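Local coordinates for stage II sporulation protein SA (PDB 3O6Q), which acts as the toxic component of a type II toxin-antitoxin system, killing the cell unless its cognate antitoxin SpoIISB neutralises it, at residues 9-12 against 13-17; 101-104 against 105-109; 51-54 against 55-59; 42-45 against 46-49. All blocks are in the same frame, centred on the assembly; numbering follows the deposited sequence.

Interaction 1: 9-12 against 13-17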
loop_
_atom_site.group_PDB
_atom_site.type_symbol
_atom_site.label_atom_id
_atom_site.label_comp_id
_atom_site.label_asym_id
_atom_site.label_seq_id
_atom_site.Cartn_x
_atom_site.Cartn_y
_atom_site.Cartn_z
ATOM N N ARG A 9 0.848 -27.040 11.582
ATOM C CA ARG A 9 1.854 -26.934 10.550
ATOM C C ARG A 9 1.219 -26.228 9.373
ATOM O O ARG A 9 1.814 -25.325 8.782
ATOM C CB ARG A 9 2.369 -28.307 10.152
ATOM C CG ARG A 9 2.723 -28.452 8.701
ATOM C CD ARG A 9 3.710 -29.581 8.503
ATOM N NE ARG A 9 3.954 -29.784 7.083
ATOM C CZ ARG A 9 3.058 -30.279 6.225
ATOM N NH1 ARG A 9 1.840 -30.663 6.619
ATOM N NH2 ARG A 9 3.385 -30.402 4.953
ATOM N N GLU A 10 -0.007 -26.622 9.055
ATOM C CA GLU A 10 -0.729 -25.998 7.959
ATOM C C GLU A 10 -0.940 -24.512 8.178
ATOM O O GLU A 10 -0.603 -23.720 7.314
ATOM C CB GLU A 10 -2.068 -26.694 7.717
ATOM C CG GLU A 10 -1.915 -28.037 7.005
ATOM C CD GLU A 10 -1.265 -27.898 5.623
ATOM O OE1 GLU A 10 -1.429 -26.831 4.978
ATOM O OE2 GLU A 10 -0.590 -28.860 5.186
ATOM N N ILE A 11 -1.469 -24.136 9.335
ATOM C CA ILE A 11 -1.720 -22.728 9.631
ATOM C C ILE A 11 -0.427 -21.892 9.548
ATOM O O ILE A 11 -0.460 -20.727 9.185
ATOM C CB ILE A 11 -2.333 -22.508 11.020
ATOM C CG1 ILE A 11 -2.749 -21.031 11.168
ATOM C CG2 ILE A 11 -1.342 -22.885 12.085
ATOM C CD1 ILE A 11 -3.469 -20.702 12.418
ATOM N N LEU A 12 0.690 -22.506 9.912
ATOM C CA LEU A 12 1.997 -21.879 9.879
ATOM C C LEU A 12 2.436 -21.602 8.438
ATOM O O LEU A 12 2.948 -20.517 8.135
ATOM C CB LEU A 12 2.987 -22.817 10.555
ATOM C CG LEU A 12 4.124 -22.320 11.417
ATOM C CD1 LEU A 12 3.589 -21.309 12.410
ATOM C CD2 LEU A 12 4.739 -23.519 12.114
ATOM N N GLU A 13 2.225 -22.579 7.559
ATOM C CA GLU A 13 2.459 -22.413 6.131
ATOM C C GLU A 13 1.531 -21.338 5.571
ATOM O O GLU A 13 1.924 -20.557 4.695
ATOM C CB GLU A 13 2.274 -23.742 5.373
ATOM C CG GLU A 13 3.602 -24.430 4.975
ATOM C CD GLU A 13 3.529 -25.952 4.903
ATOM O OE1 GLU A 13 3.200 -26.574 5.935
ATOM O OE2 GLU A 13 3.827 -26.540 3.834
ATOM N N GLU A 14 0.300 -21.283 6.071
ATOM C CA GLU A 14 -0.644 -20.251 5.603
ATOM C C GLU A 14 -0.195 -18.860 6.040
ATOM O O GLU A 14 -0.241 -17.940 5.255
ATOM C CB GLU A 14 -2.064 -20.506 6.104
ATOM C CG GLU A 14 -3.145 -20.339 5.039
ATOM C CD GLU A 14 -4.381 -21.164 5.344
ATOM O OE1 GLU A 14 -4.550 -21.604 6.507
ATOM O OE2 GLU A 14 -5.182 -21.386 4.410
ATOM N N ASN A 15 0.247 -18.714 7.292
ATOM C CA ASN A 15 0.791 -17.419 7.782
ATOM C C ASN A 15 2.010 -17.023 6.971
ATOM O O ASN A 15 2.087 -15.924 6.464
ATOM C CB ASN A 15 1.166 -17.486 9.264
ATOM C CG ASN A 15 -0.033 -17.274 10.173
ATOM O OD1 ASN A 15 -0.356 -18.121 11.009
ATOM N ND2 ASN A 15 -0.729 -16.157 9.977
ATOM N N ASN A 16 2.916 -17.978 6.787
ATOM C CA ASN A 16 4.132 -17.753 6.050
ATOM C C ASN A 16 3.876 -17.330 4.601
ATOM O O ASN A 16 4.469 -16.370 4.123
ATOM C CB ASN A 16 4.990 -19.015 6.086
ATOM C CG ASN A 16 6.411 -18.743 5.742
ATOM O OD1 ASN A 16 7.005 -17.816 6.276
ATOM N ND2 ASN A 16 6.975 -19.533 4.839
ATOM N N GLU A 17 2.984 -18.046 3.929
ATOM C CA GLU A 17 2.568 -17.721 2.579
ATOM C C GLU A 17 1.971 -16.321 2.509
ATOM O O GLU A 17 2.378 -15.532 1.665
ATOM C CB GLU A 17 1.590 -18.765 2.061
ATOM C CG GLU A 17 0.800 -18.390 0.792
ATOM C CD GLU A 17 -0.668 -18.828 0.917
ATOM O OE1 GLU A 17 -0.991 -19.950 0.469
ATOM O OE2 GLU A 17 -1.482 -18.079 1.524
#
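R9 and E13, one helical turn apart, lie side by side and point the same way, with E13 OE1 set over one face of the R9 guanidinium. OE1 stands 3.5 Å from R9 NE and well out of the guanidinium plane, so charge attraction joins them while no N-H aims at the oxygen; the two flat groups are turned 65° apart. R9, extended from CG to NE, runs along E13, so that CG (3.4 Å from OE1) and the guanidinium both meet that oxygen. E10 adds a second pairing of this kind, its OE2 being 3.3 Å from R9 NH1 and again out of plane. The two carboxylates thus share one cation, which probably offsets their 4.5 Å approach between E10 OE2 and E13 OE1.

Beneath them run the backbone bonds that set this spacing, such as E13 N to R9 O at 3.0 Å. On the buried side N15 OD1 comes 3.8 Å from I11 CG1, and it accepts a hydrogen bond from a polar side chain of another protein's chain. L12 packs on L12 of the second subunit. R9, E10 and E13 form a salt-bridge network, combining an i to i+4 and an i to i+1 pair, on the N-terminal part of helix 7-35.

Interaction 2: 101-104 against 105-109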
loop_
_atom_site.group_PDB
_atom_site.type_symbol
_atom_site.label_atom_id
_atom_site.label_comp_id
_atom_site.label_asym_id
_atom_site.label_seq_id
_atom_site.Cartn_x
_atom_site.Cartn_y
_atom_site.Cartn_z
ATOM N N TYR A 101 -17.711 -8.450 -2.695
ATOM C CA TYR A 101 -17.982 -9.876 -2.644
ATOM C C TYR A 101 -16.684 -10.675 -2.715
ATOM O O TYR A 101 -15.844 -10.478 -3.618
ATOM C CB TYR A 101 -18.878 -10.321 -3.776
ATOM C CG TYR A 101 -19.079 -11.836 -3.824
ATOM C CD1 TYR A 101 -20.118 -12.461 -3.140
ATOM C CD2 TYR A 101 -18.216 -12.638 -4.554
ATOM C CE1 TYR A 101 -20.285 -13.853 -3.193
ATOM C CE2 TYR A 101 -18.379 -14.022 -4.633
ATOM C CZ TYR A 101 -19.392 -14.618 -3.946
ATOM O OH TYR A 101 -19.511 -15.990 -4.065
ATOM N N TYR A 102 -16.530 -11.563 -1.737
ATOM C CA TYR A 102 -15.450 -12.528 -1.724
ATOM C C TYR A 102 -16.036 -13.912 -1.791
ATOM O O TYR A 102 -17.096 -14.186 -1.217
ATOM C CB TYR A 102 -14.718 -12.478 -0.414
ATOM C CG TYR A 102 -14.085 -11.161 -0.054
ATOM C CD1 TYR A 102 -12.871 -10.800 -0.602
ATOM C CD2 TYR A 102 -14.673 -10.310 0.876
ATOM C CE1 TYR A 102 -12.277 -9.627 -0.291
ATOM C CE2 TYR A 102 -14.071 -9.099 1.222
ATOM C CZ TYR A 102 -12.859 -8.761 0.638
ATOM O OH TYR A 102 -12.200 -7.571 0.966
ATOM N N ASP A 103 -15.325 -14.783 -2.482
ATOM C CA ASP A 103 -15.552 -16.201 -2.404
ATOM C C ASP A 103 -14.975 -16.656 -1.075
ATOM O O ASP A 103 -14.223 -15.911 -0.423
ATOM C CB ASP A 103 -14.863 -16.871 -3.600
ATOM C CG ASP A 103 -13.396 -16.947 -3.437
ATOM O OD1 ASP A 103 -12.836 -15.857 -3.207
ATOM O OD2 ASP A 103 -12.823 -18.062 -3.549
ATOM N N GLN A 104 -15.340 -17.858 -0.656
ATOM C CA GLN A 104 -14.871 -18.438 0.603
ATOM C C GLN A 104 -13.406 -18.881 0.536
ATOM O O GLN A 104 -12.770 -19.030 1.560
ATOM C CB GLN A 104 -15.791 -19.614 0.969
ATOM C CG GLN A 104 -17.290 -19.178 1.206
ATOM C CD GLN A 104 -17.403 -17.940 2.117
ATOM O OE1 GLN A 104 -17.121 -18.017 3.316
ATOM N NE2 GLN A 104 -17.777 -16.791 1.539
ATOM N N TYR A 105 -12.883 -19.063 -0.683
ATOM C CA TYR A 105 -11.592 -19.739 -0.949
ATOM C C TYR A 105 -10.408 -18.858 -1.348
ATOM O O TYR A 105 -9.310 -19.379 -1.628
ATOM C CB TYR A 105 -11.812 -20.777 -2.053
ATOM C CG TYR A 105 -12.867 -21.790 -1.647
ATOM C CD1 TYR A 105 -14.089 -21.873 -2.312
ATOM C CD2 TYR A 105 -12.656 -22.623 -0.537
ATOM C CE1 TYR A 105 -15.067 -22.788 -1.905
ATOM C CE2 TYR A 105 -13.617 -23.544 -0.120
ATOM C CZ TYR A 105 -14.816 -23.615 -0.807
ATOM O OH TYR A 105 -15.764 -24.516 -0.410
ATOM N N GLY A 106 -10.617 -17.541 -1.399
ATOM C CA GLY A 106 -9.533 -16.618 -1.606
ATOM C C GLY A 106 -9.067 -16.514 -3.049
ATOM O O GLY A 106 -7.899 -16.254 -3.291
ATOM N N LYS A 107 -9.968 -16.710 -4.000
ATOM C CA LYS A 107 -9.646 -16.645 -5.429
ATOM C C LYS A 107 -10.324 -15.494 -6.198
ATOM O O LYS A 107 -9.872 -15.139 -7.271
ATOM C CB LYS A 107 -10.058 -17.961 -6.113
ATOM C CG LYS A 107 -9.490 -19.245 -5.492
ATOM C CD LYS A 107 -7.959 -19.388 -5.603
ATOM C CE LYS A 107 -7.515 -20.652 -4.881
ATOM N NZ LYS A 107 -6.062 -20.760 -4.686
ATOM N N VAL A 108 -11.409 -14.941 -5.669
ATOM C CA VAL A 108 -12.144 -13.847 -6.333
ATOM C C VAL A 108 -12.471 -12.730 -5.314
ATOM O O VAL A 108 -12.953 -13.001 -4.221
ATOM C CB VAL A 108 -13.511 -14.342 -6.968
ATOM C CG1 VAL A 108 -14.205 -13.221 -7.748
ATOM C CG2 VAL A 108 -13.317 -15.557 -7.865
ATOM N N VAL A 109 -12.194 -11.490 -5.685
ATOM C CA VAL A 109 -12.704 -10.324 -4.992
ATOM C C VAL A 109 -13.438 -9.474 -6.022
ATOM O O VAL A 109 -12.890 -9.186 -7.071
ATOM C CB VAL A 109 -11.576 -9.487 -4.434
ATOM C CG1 VAL A 109 -12.105 -8.446 -3.525
ATOM C CG2 VAL A 109 -10.611 -10.360 -3.695
#
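Strands 101-102 and 108-115 start their antiparallel pairing at Y102 and V109, a non-hydrogen-bonded pair with CA atoms 4.8 Å apart, and the chain between them turns back through residues 103-107. Next to this pair, D103 N makes a weak hydrogen bond to V108 O. On the face shared by Y102 and V109 the Y102 ring lies alongside V109, both side chains pointing the same way, and Y102 CE1 touches V109 CG1 at 3.4 Å. The Y102 hydroxyl itself bonds to the backbone of another protein's chain, while its ring also rests on Y135 of helix 132-148.

The turn is organised by the D103 carboxylate. CG sits between the backbone N and the carbonyl carbon (chi1 75°), which folds the acid inward over the following peptides. K107 N is shared by both oxygens on their syn sides, at 3.1 Å to D103 OD1 and 3.2 Å to D103 OD2. This is a beta hairpin whose connection is bound by one acidic side chain to its own main chain. D103 OD1 is gripped a second time by V108 N, 3.0 Å away, a donor that comes from above the carboxylate plane, 65° out of it. A weak bond of 3.0 Å from Y105 N to D103 OD2 closes an Asx turn. G106 lets the chain bend with a positive phi (78°).

In the same turn, Q104 CB stands over the centre of one face of the Y105 ring, 4.3 Å from its centroid, as a CH-pi contact. K107 NZ bonds to the carbonyl oxygens of D127 and S128.

Interaction 3: 51-54 against 55-59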
loop_
_atom_site.group_PDB
_atom_site.type_symbol
_atom_site.label_atom_id
_atom_site.label_comp_id
_atom_site.label_asym_id
_atom_site.label_seq_id
_atom_site.Cartn_x
_atom_site.Cartn_y
_atom_site.Cartn_z
ATOM N N GLY A 51 -8.409 4.306 -18.412
ATOM C CA GLY A 51 -7.241 4.572 -17.605
ATOM C C GLY A 51 -7.175 3.803 -16.295
ATOM O O GLY A 51 -6.111 3.326 -15.901
ATOM N N ILE A 52 -8.295 3.680 -15.599
ATOM C CA ILE A 52 -8.327 2.875 -14.393
ATOM C C ILE A 52 -8.078 1.400 -14.721
ATOM O O ILE A 52 -7.218 0.775 -14.107
ATOM C CB ILE A 52 -9.649 3.071 -13.663
ATOM C CG1 ILE A 52 -9.654 4.488 -13.066
ATOM C CG2 ILE A 52 -9.844 1.976 -12.676
ATOM C CD1 ILE A 52 -9.617 4.586 -11.563
ATOM N N ASP A 53 -8.797 0.865 -15.711
ATOM C CA ASP A 53 -8.498 -0.487 -16.209
ATOM C C ASP A 53 -6.999 -0.703 -16.575
ATOM O O ASP A 53 -6.446 -1.725 -16.201
ATOM C CB ASP A 53 -9.381 -0.853 -17.400
ATOM C CG ASP A 53 -9.331 -2.339 -17.740
ATOM O OD1 ASP A 53 -9.639 -3.164 -16.856
ATOM O OD2 ASP A 53 -8.976 -2.699 -18.894
ATOM N N LYS A 54 -6.336 0.236 -17.243
ATOM C CA LYS A 54 -4.921 0.002 -17.661
ATOM C C LYS A 54 -3.953 0.049 -16.490
ATOM O O LYS A 54 -2.930 -0.634 -16.489
ATOM C CB LYS A 54 -4.440 0.991 -18.739
ATOM C CG LYS A 54 -5.174 0.845 -20.066
ATOM C CD LYS A 54 -4.379 1.336 -21.264
ATOM C CE LYS A 54 -5.064 0.923 -22.588
ATOM N NZ LYS A 54 -4.320 1.365 -23.816
ATOM N N LEU A 55 -4.297 0.849 -15.491
ATOM C CA LEU A 55 -3.477 1.007 -14.310
ATOM C C LEU A 55 -3.559 -0.243 -13.462
ATOM O O LEU A 55 -2.545 -0.781 -13.015
ATOM C CB LEU A 55 -3.974 2.210 -13.516
ATOM C CG LEU A 55 -3.154 2.573 -12.289
ATOM C CD1 LEU A 55 -1.700 2.782 -12.666
ATOM C CD2 LEU A 55 -3.806 3.806 -11.554
ATOM N N LEU A 56 -4.781 -0.697 -13.228
ATOM C CA LEU A 56 -4.980 -1.943 -12.492
ATOM C C LEU A 56 -4.210 -3.050 -13.201
ATOM O O LEU A 56 -3.469 -3.767 -12.570
ATOM C CB LEU A 56 -6.466 -2.296 -12.351
ATOM C CG LEU A 56 -7.395 -1.285 -11.634
ATOM C CD1 LEU A 56 -8.768 -1.843 -11.562
ATOM C CD2 LEU A 56 -6.938 -0.972 -10.271
ATOM N N LYS A 57 -4.339 -3.143 -14.511
ATOM C CA LYS A 57 -3.633 -4.164 -15.264
ATOM C C LYS A 57 -2.123 -4.069 -15.189
ATOM O O LYS A 57 -1.457 -5.086 -15.108
ATOM C CB LYS A 57 -4.083 -4.172 -16.710
ATOM C CG LYS A 57 -5.357 -4.980 -16.881
ATOM C CD LYS A 57 -6.041 -4.770 -18.196
ATOM C CE LYS A 57 -7.345 -5.547 -18.193
ATOM N NZ LYS A 57 -8.140 -5.195 -19.381
ATOM N N THR A 58 -1.574 -2.868 -15.161
ATOM C CA THR A 58 -0.135 -2.702 -15.071
ATOM C C THR A 58 0.416 -3.384 -13.811
ATOM O O THR A 58 1.433 -4.084 -13.829
ATOM C CB THR A 58 0.223 -1.191 -15.106
ATOM O OG1 THR A 58 -0.101 -0.667 -16.415
ATOM C CG2 THR A 58 1.690 -0.959 -14.781
ATOM N N TYR A 59 -0.299 -3.204 -12.725
ATOM C CA TYR A 59 0.090 -3.737 -11.439
ATOM C C TYR A 59 -0.203 -5.222 -11.308
ATOM O O TYR A 59 0.653 -5.992 -10.871
ATOM C CB TYR A 59 -0.595 -2.908 -10.326
ATOM C CG TYR A 59 0.142 -1.603 -10.068
ATOM C CD1 TYR A 59 0.116 -0.552 -10.996
ATOM C CD2 TYR A 59 0.942 -1.454 -8.933
ATOM C CE1 TYR A 59 0.841 0.634 -10.746
ATOM C CE2 TYR A 59 1.640 -0.260 -8.671
ATOM C CZ TYR A 59 1.604 0.757 -9.573
ATOM O OH TYR A 59 2.360 1.889 -9.291
#
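The carboxylate of D53 takes K57 NZ close to its plane, 16° out of it, on the syn side of OD2 at 2.7 Å, and K57 CE comes alongside at 3.6 Å from OD1. This is an i to i+4 salt bridge on helix 45-61. The D53 carboxylate is carried anti to its own main-chain nitrogen (chi1 -167°), and K57, extended beyond CG, crosses it at a slant. Other partners fix the acid further: D53 OD1 accepts from L69 N on strand 66-71, and D53 OD2 makes a second salt bridge with a basic side chain of another protein's chain. Two cations near one oxygen would probably stabilise its negative charge.

On another side of the helix I52 and L56 run side by side, with I52 CG2 at 4.1 Å from L56 CD1. Both face the core, I52 against L69 and Y145, L56 against A67 and F138, so this side of the helix packs against both strand 66-71 and helix 132-148.

The flat peptide carbonyl of K54 receives two donors from T58, on opposite faces of its plane. One is the routine T58 N, at 2.9 Å from K54 O; the other is the hydroxyl, whose OG1 gives its proton to K54 O over 2.8 Å.

Interaction 4: 42-45 against 46-49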
loop_
_atom_site.group_PDB
_atom_site.type_symbol
_atom_site.label_atom_id
_atom_site.label_comp_id
_atom_site.label_asym_id
_atom_site.label_seq_id
_atom_site.Cartn_x
_atom_site.Cartn_y
_atom_site.Cartn_z
ATOM N N TYR A 42 -8.488 10.966 -19.578
ATOM C CA TYR A 42 -9.624 11.794 -19.142
ATOM C C TYR A 42 -10.401 12.297 -20.368
ATOM O O TYR A 42 -9.985 12.100 -21.517
ATOM C CB TYR A 42 -9.125 12.985 -18.316
ATOM C CG TYR A 42 -8.312 13.934 -19.171
ATOM C CD1 TYR A 42 -8.952 14.906 -19.949
ATOM C CD2 TYR A 42 -6.926 13.826 -19.266
ATOM C CE1 TYR A 42 -8.236 15.773 -20.780
ATOM C CE2 TYR A 42 -6.196 14.681 -20.091
ATOM C CZ TYR A 42 -6.857 15.653 -20.847
ATOM O OH TYR A 42 -6.146 16.504 -21.664
ATOM N N GLY A 43 -11.516 12.972 -20.113
ATOM C CA GLY A 43 -12.349 13.552 -21.172
ATOM C C GLY A 43 -13.764 13.027 -21.172
ATOM O O GLY A 43 -14.638 13.608 -21.781
ATOM N N SER A 44 -13.992 11.931 -20.475
ATOM C CA SER A 44 -15.294 11.308 -20.433
ATOM C C SER A 44 -15.240 10.148 -19.455
ATOM O O SER A 44 -14.173 9.763 -18.997
ATOM C CB SER A 44 -15.680 10.779 -21.812
ATOM O OG SER A 44 -14.816 9.728 -22.193
ATOM N N ILE A 45 -16.403 9.574 -19.185
ATOM C CA ILE A 45 -16.509 8.435 -18.303
ATOM C C ILE A 45 -15.717 7.241 -18.870
ATOM O O ILE A 45 -14.963 6.594 -18.143
ATOM C CB ILE A 45 -17.980 8.092 -18.035
ATOM C CG1 ILE A 45 -18.648 9.226 -17.255
ATOM C CG2 ILE A 45 -18.106 6.808 -17.178
ATOM C CD1 ILE A 45 -20.207 9.207 -17.327
ATOM N N ASP A 46 -15.846 6.991 -20.173
ATOM C CA ASP A 46 -15.129 5.882 -20.829
ATOM C C ASP A 46 -13.599 6.040 -20.837
ATOM O O ASP A 46 -12.888 5.049 -20.657
ATOM C CB ASP A 46 -15.639 5.658 -22.258
ATOM C CG ASP A 46 -17.094 5.173 -22.304
ATOM O OD1 ASP A 46 -17.549 4.492 -21.340
ATOM O OD2 ASP A 46 -17.770 5.460 -23.324
ATOM N N ALA A 47 -13.085 7.255 -21.030
ATOM C CA ALA A 47 -11.640 7.472 -20.960
ATOM C C ALA A 47 -11.159 7.166 -19.551
ATOM O O ALA A 47 -10.183 6.419 -19.352
ATOM C CB ALA A 47 -11.267 8.879 -21.338
ATOM N N TYR A 48 -11.829 7.769 -18.575
ATOM C CA TYR A 48 -11.528 7.521 -17.182
ATOM C C TYR A 48 -11.544 6.021 -16.911
ATOM O O TYR A 48 -10.620 5.498 -16.312
ATOM C CB TYR A 48 -12.544 8.239 -16.276
ATOM C CG TYR A 48 -12.089 8.419 -14.838
ATOM C CD1 TYR A 48 -11.613 9.653 -14.386
ATOM C CD2 TYR A 48 -12.103 7.367 -13.942
ATOM C CE1 TYR A 48 -11.170 9.847 -13.054
ATOM C CE2 TYR A 48 -11.660 7.547 -12.621
ATOM C CZ TYR A 48 -11.200 8.798 -12.182
ATOM O OH TYR A 48 -10.766 8.994 -10.867
ATOM N N ALA A 49 -12.601 5.328 -17.322
ATOM C CA ALA A 49 -12.700 3.884 -17.005
ATOM C C ALA A 49 -11.557 3.092 -17.663
ATOM O O ALA A 49 -11.025 2.172 -17.060
ATOM C CB ALA A 49 -14.062 3.302 -17.366
#
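I45 O receives A49 N at 2.8 Å, the shortest hydrogen bond across this contact and one of the first of the i to i+4 pattern of helix 45-61. The motif is a helix N-terminus capped by serine: S44 sits at the N-cap, and its OG accepts from A47 N at 3.2 Å with a nearly straight N-H...O angle of 165°. OG stands between the S44 backbone N and carbonyl carbon (chi1 66°), a setting that turns the hydroxyl oxygen toward the amide, which lies too early in the helix for a preceding turn to supply an acceptor. The S44 carbonyl in turn takes Y48 N, its O at 3.1 Å from that nitrogen and the N-H...O angle 171°. The side-chain oxygen and the main-chain oxygen of one residue therefore hold two successive amides of the first turn.

Upstream, G43 has a positive phi, and at its backbone angles a CB would be jammed against the carbonyl O of Y42, which calls for glycine; here the chain swings from the end of strand 38-42 into the cap. Y42 belongs to an antiparallel ladder with a strand of another protein's chain, so the sheet continues across that interface just before the helix begins.

Parts of the turn pack against the chain's own fold. I45 packs on I115 and Y120 of the neighbouring strands, and the Y48 ring makes a T-shaped stack with Y145. Next to the bend back from the strand, the A47 methyl points toward the preceding segment, its CB lying 3.5 Å from Y42 O.

Overall arrangement
All four contacts lie in the C-terminal, predicted cytoplasmic part of the toxin. Interactions 3 and 4 share helix 45-61: the capped start at 42-49 adjoins the turns at 51-59, and their centres are 13 Å apart. Interaction 1 stands near the N-terminus of this chain, on helix 7-35, its centre 43 Å from that of interaction 4 and on the opposite side of the chain's centre. The hairpin of interaction 2 is nearer to it, with centres 19 Å apart and nearest atoms about 7 Å apart, but the two do not touch. All four meet chains of another protein, probably the antitoxin, whereas among them interaction 1 also packs on the second toxin subunit.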